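Local coordinates for protein FeoA (PDB 3E19) that probably takes part in regulating ferrous iron uptake, as a small metal-binding beta-barrel protein of the SH3-like FeoA family, at residues C[43-48]-C[59-64]. Sequence-based numbering, arbitrary orientation.
Sequences QVLESH and GVRFAI
Arg61 lays its side chain, guanidinium included, against Leu45 and turns NH1 to Glu46. Strands 41-46 and 60-64 are not direct neighbours. Strand 53-57 lies between them in the antiparallel sheet, and the CA atoms of Leu45 and Arg61 are 8.8 Å apart. No hydrogen bond joins the two segments, and every contact between them is made by side chains.

The Leu45 methyl CD1 sits against the bent arginine chain, 3.6 Å from Arg61 CD. Leu45 CD1 also lies 3.6 Å from Arg61 NH2 and approaches the guanidinium obliquely. The Arg61 chain starts with CG anti to the carbonyl carbon (chi1 -64°). It then turns sharply at chi3 (15°), which folds the guanidinium back around the leucine methyl.

Glu46 comes in at about a right angle to the arginine chain. Glu46 OE2 forms a salt bridge with Arg61 NH1 at 3.6 Å. The carboxylate and guanidinium planes are turned 66° apart, and a single oxygen meets a single nitrogen, so this is not a flat, two-pronged pair.

Leu45 and Glu46 both pair with Ile54 in a classic beta bulge. The bulge helps explain why two consecutive residues send their side chains to the same side of the sheet, toward 60-64. The opposite edge of Ile54's strand carries 60-64, whose Val60 and Phe62 pack on a second subunit.

All three touching side chains lie at the surface, where solvent probably weakens the charge attraction. The contact therefore combines one long, single-oxygen salt bridge with a small apolar touch, and it probably holds Arg61 only loosely.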
ATOM      1  N   GLN C  43     -24.767  -8.116   4.906  1.00 24.10           N
ATOM      2  CA  GLN C  43     -25.673  -8.184   3.784  1.00 25.97           C
ATOM      3  C   GLN C  43     -25.087  -9.001   2.673  1.00 24.91           C
ATOM      4  O   GLN C  43     -23.925  -8.825   2.297  1.00 23.71           O
ATOM      5  CB  GLN C  43     -26.005  -6.814   3.217  1.00 26.56           C
ATOM      6  CG  GLN C  43     -27.147  -6.876   2.176  1.00 28.94           C
ATOM      7  CD  GLN C  43     -27.397  -5.524   1.527  1.00 30.92           C
ATOM      8  OE1 GLN C  43     -27.985  -5.429   0.432  1.00 39.27           O
ATOM      9  NE2 GLN C  43     -26.911  -4.469   2.175  1.00 36.00           N
ATOM     10  N   VAL C  44     -25.923  -9.882   2.137  1.00 24.08           N
ATOM     11  CA  VAL C  44     -25.541 -10.706   1.032  1.00 24.63           C
ATOM     12  C   VAL C  44     -25.880  -9.933  -0.235  1.00 24.69           C
ATOM     13  O   VAL C  44     -27.022  -9.478  -0.389  1.00 22.64           O
ATOM     14  CB  VAL C  44     -26.268 -12.015   1.078  1.00 24.99           C
ATOM     15  CG1 VAL C  44     -25.825 -12.891  -0.119  1.00 23.30           C
ATOM     16  CG2 VAL C  44     -25.967 -12.664   2.457  1.00 24.97           C
ATOM     17  N   LEU C  45     -24.870  -9.754  -1.086  1.00 26.16           N
ATOM     18  CA  LEU C  45     -24.999  -8.959  -2.314  1.00 27.23           C
ATOM     19  C   LEU C  45     -25.159  -9.830  -3.558  1.00 29.28           C
ATOM     20  O   LEU C  45     -25.875  -9.461  -4.456  1.00 28.50           O
ATOM     21  CB  LEU C  45     -23.780  -8.061  -2.501  1.00 27.40           C
ATOM     22  CG  LEU C  45     -23.448  -7.056  -1.403  1.00 27.36           C
ATOM     23  CD1 LEU C  45     -22.382  -6.129  -1.896  1.00 28.39           C
ATOM     24  CD2 LEU C  45     -24.653  -6.248  -0.995  1.00 27.57           C
ATOM     25  N   GLU C  46     -24.460 -10.955  -3.617  1.00 30.79           N
ATOM     26  CA  GLU C  46     -24.499 -11.849  -4.782  1.00 33.37           C
ATOM     27  C   GLU C  46     -24.165 -13.243  -4.330  1.00 33.17           C
ATOM     28  O   GLU C  46     -23.375 -13.430  -3.410  1.00 31.98           O
ATOM     29  CB  GLU C  46     -23.499 -11.495  -5.917  1.00 33.51           C
ATOM     30  CG  GLU C  46     -22.957 -10.092  -5.922  1.00 36.41           C
ATOM     31  CD  GLU C  46     -21.862  -9.879  -6.960  1.00 39.32           C
ATOM     32  OE1 GLU C  46     -21.697 -10.764  -7.840  1.00 46.15           O
ATOM     33  OE2 GLU C  46     -21.160  -8.823  -6.884  1.00 47.25           O
ATOM     34  N   SER C  47     -24.744 -14.218  -5.022  1.00 34.25           N
ATOM     35  CA  SER C  47     -24.445 -15.614  -4.789  1.00 35.61           C
ATOM     36  C   SER C  47     -24.752 -16.443  -6.022  1.00 37.34           C
ATOM     37  O   SER C  47     -25.632 -16.073  -6.822  1.00 38.38           O
ATOM     38  CB  SER C  47     -25.266 -16.129  -3.621  1.00 35.38           C
ATOM     39  OG  SER C  47     -24.802 -17.402  -3.221  1.00 36.13           O
ATOM     40  N   HIS C  48     -24.049 -17.569  -6.136  1.00 39.08           N
ATOM     41  CA  HIS C  48     -24.234 -18.568  -7.196  1.00 40.19           C
ATOM     42  C   HIS C  48     -24.187 -19.980  -6.631  1.00 40.48           C
ATOM     43  O   HIS C  48     -23.591 -20.166  -5.558  1.00 40.33           O
ATOM     44  CB  HIS C  48     -23.082 -18.472  -8.153  1.00 40.17           C
ATOM     45  CG  HIS C  48     -22.924 -17.126  -8.762  1.00 41.80           C
ATOM     46  ND1 HIS C  48     -22.263 -16.097  -8.125  1.00 44.29           N
ATOM     47  CD2 HIS C  48     -23.334 -16.637  -9.954  1.00 42.63           C
ATOM     48  CE1 HIS C  48     -22.284 -15.026  -8.897  1.00 42.02           C
ATOM     49  NE2 HIS C  48     -22.919 -15.329 -10.012  1.00 43.86           N
ATOM     50  N   GLY C  59     -19.981  -1.826   5.557  1.00 24.29           N
ATOM     51  CA  GLY C  59     -19.730  -1.145   4.317  1.00 24.92           C
ATOM     52  C   GLY C  59     -18.557  -1.634   3.486  1.00 24.89           C
ATOM     53  O   GLY C  59     -18.207  -0.985   2.522  1.00 26.36           O
ATOM     54  N   VAL C  60     -17.939  -2.758   3.837  1.00 22.87           N
ATOM     55  CA  VAL C  60     -16.818  -3.279   3.091  1.00 22.84           C
ATOM     56  C   VAL C  60     -17.227  -4.597   2.418  1.00 23.70           C
ATOM     57  O   VAL C  60     -17.833  -5.476   3.073  1.00 20.77           O
ATOM     58  CB  VAL C  60     -15.583  -3.516   4.010  1.00 22.64           C
ATOM     59  CG1 VAL C  60     -14.422  -4.124   3.218  1.00 22.69           C
ATOM     60  CG2 VAL C  60     -15.200  -2.191   4.752  1.00 21.96           C
ATOM     61  N   ARG C  61     -16.871  -4.738   1.131  1.00 23.56           N
ATOM     62  CA  ARG C  61     -17.241  -5.918   0.356  1.00 25.20           C
ATOM     63  C   ARG C  61     -16.190  -7.030   0.411  1.00 23.34           C
ATOM     64  O   ARG C  61     -14.994  -6.790   0.236  1.00 21.76           O
ATOM     65  CB  ARG C  61     -17.584  -5.530  -1.107  1.00 25.42           C
ATOM     66  CG  ARG C  61     -18.829  -4.616  -1.152  1.00 29.20           C
ATOM     67  CD  ARG C  61     -19.369  -4.297  -2.587  1.00 32.89           C
ATOM     68  NE  ARG C  61     -18.855  -5.163  -3.664  1.00 39.74           N
ATOM     69  CZ  ARG C  61     -19.538  -5.462  -4.781  1.00 42.27           C
ATOM     70  NH1 ARG C  61     -18.993  -6.235  -5.721  1.00 43.04           N
ATOM     71  NH2 ARG C  61     -20.775  -5.005  -4.963  1.00 44.52           N
ATOM     72  N   PHE C  62     -16.659  -8.256   0.616  1.00 21.65           N
ATOM     73  CA  PHE C  62     -15.816  -9.421   0.625  1.00 21.17           C
ATOM     74  C   PHE C  62     -16.429 -10.535  -0.201  1.00 21.21           C
ATOM     75  O   PHE C  62     -17.638 -10.673  -0.256  1.00 21.22           O
ATOM     76  CB  PHE C  62     -15.612  -9.927   2.071  1.00 22.15           C
ATOM     77  CG  PHE C  62     -14.803  -9.020   2.897  1.00 22.29           C
ATOM     78  CD1 PHE C  62     -13.423  -8.954   2.709  1.00 24.64           C
ATOM     79  CD2 PHE C  62     -15.408  -8.180   3.843  1.00 24.64           C
ATOM     80  CE1 PHE C  62     -12.641  -8.059   3.447  1.00 25.17           C
ATOM     81  CE2 PHE C  62     -14.619  -7.307   4.586  1.00 25.99           C
ATOM     82  CZ  PHE C  62     -13.227  -7.266   4.380  1.00 23.93           C
ATOM     83  N   ALA C  63     -15.584 -11.387  -0.768  1.00 20.47           N
ATOM     84  CA  ALA C  63     -16.022 -12.661  -1.362  1.00 19.54           C
ATOM     85  C   ALA C  63     -15.675 -13.748  -0.378  1.00 20.20           C
ATOM     86  O   ALA C  63     -14.555 -13.766   0.203  1.00 19.86           O
ATOM     87  CB  ALA C  63     -15.304 -12.919  -2.661  1.00 20.35           C
ATOM     88  N   ILE C  64     -16.614 -14.657  -0.164  1.00 18.66           N
ATOM     89  CA  ILE C  64     -16.372 -15.779   0.694  1.00 18.44           C
ATOM     90  C   ILE C  64     -16.814 -17.050  -0.008  1.00 19.68           C
ATOM     91  O   ILE C  64     -17.750 -17.029  -0.808  1.00 21.72           O
ATOM     92  CB  ILE C  64     -17.137 -15.558   2.054  1.00 18.34           C
ATOM     93  CG1 ILE C  64     -16.807 -16.645   3.059  1.00 19.06           C
ATOM     94  CG2 ILE C  64     -18.681 -15.357   1.859  1.00 18.02           C
ATOM     95  CD1 ILE C  64     -17.222 -16.236   4.519  1.00 16.89           C
TER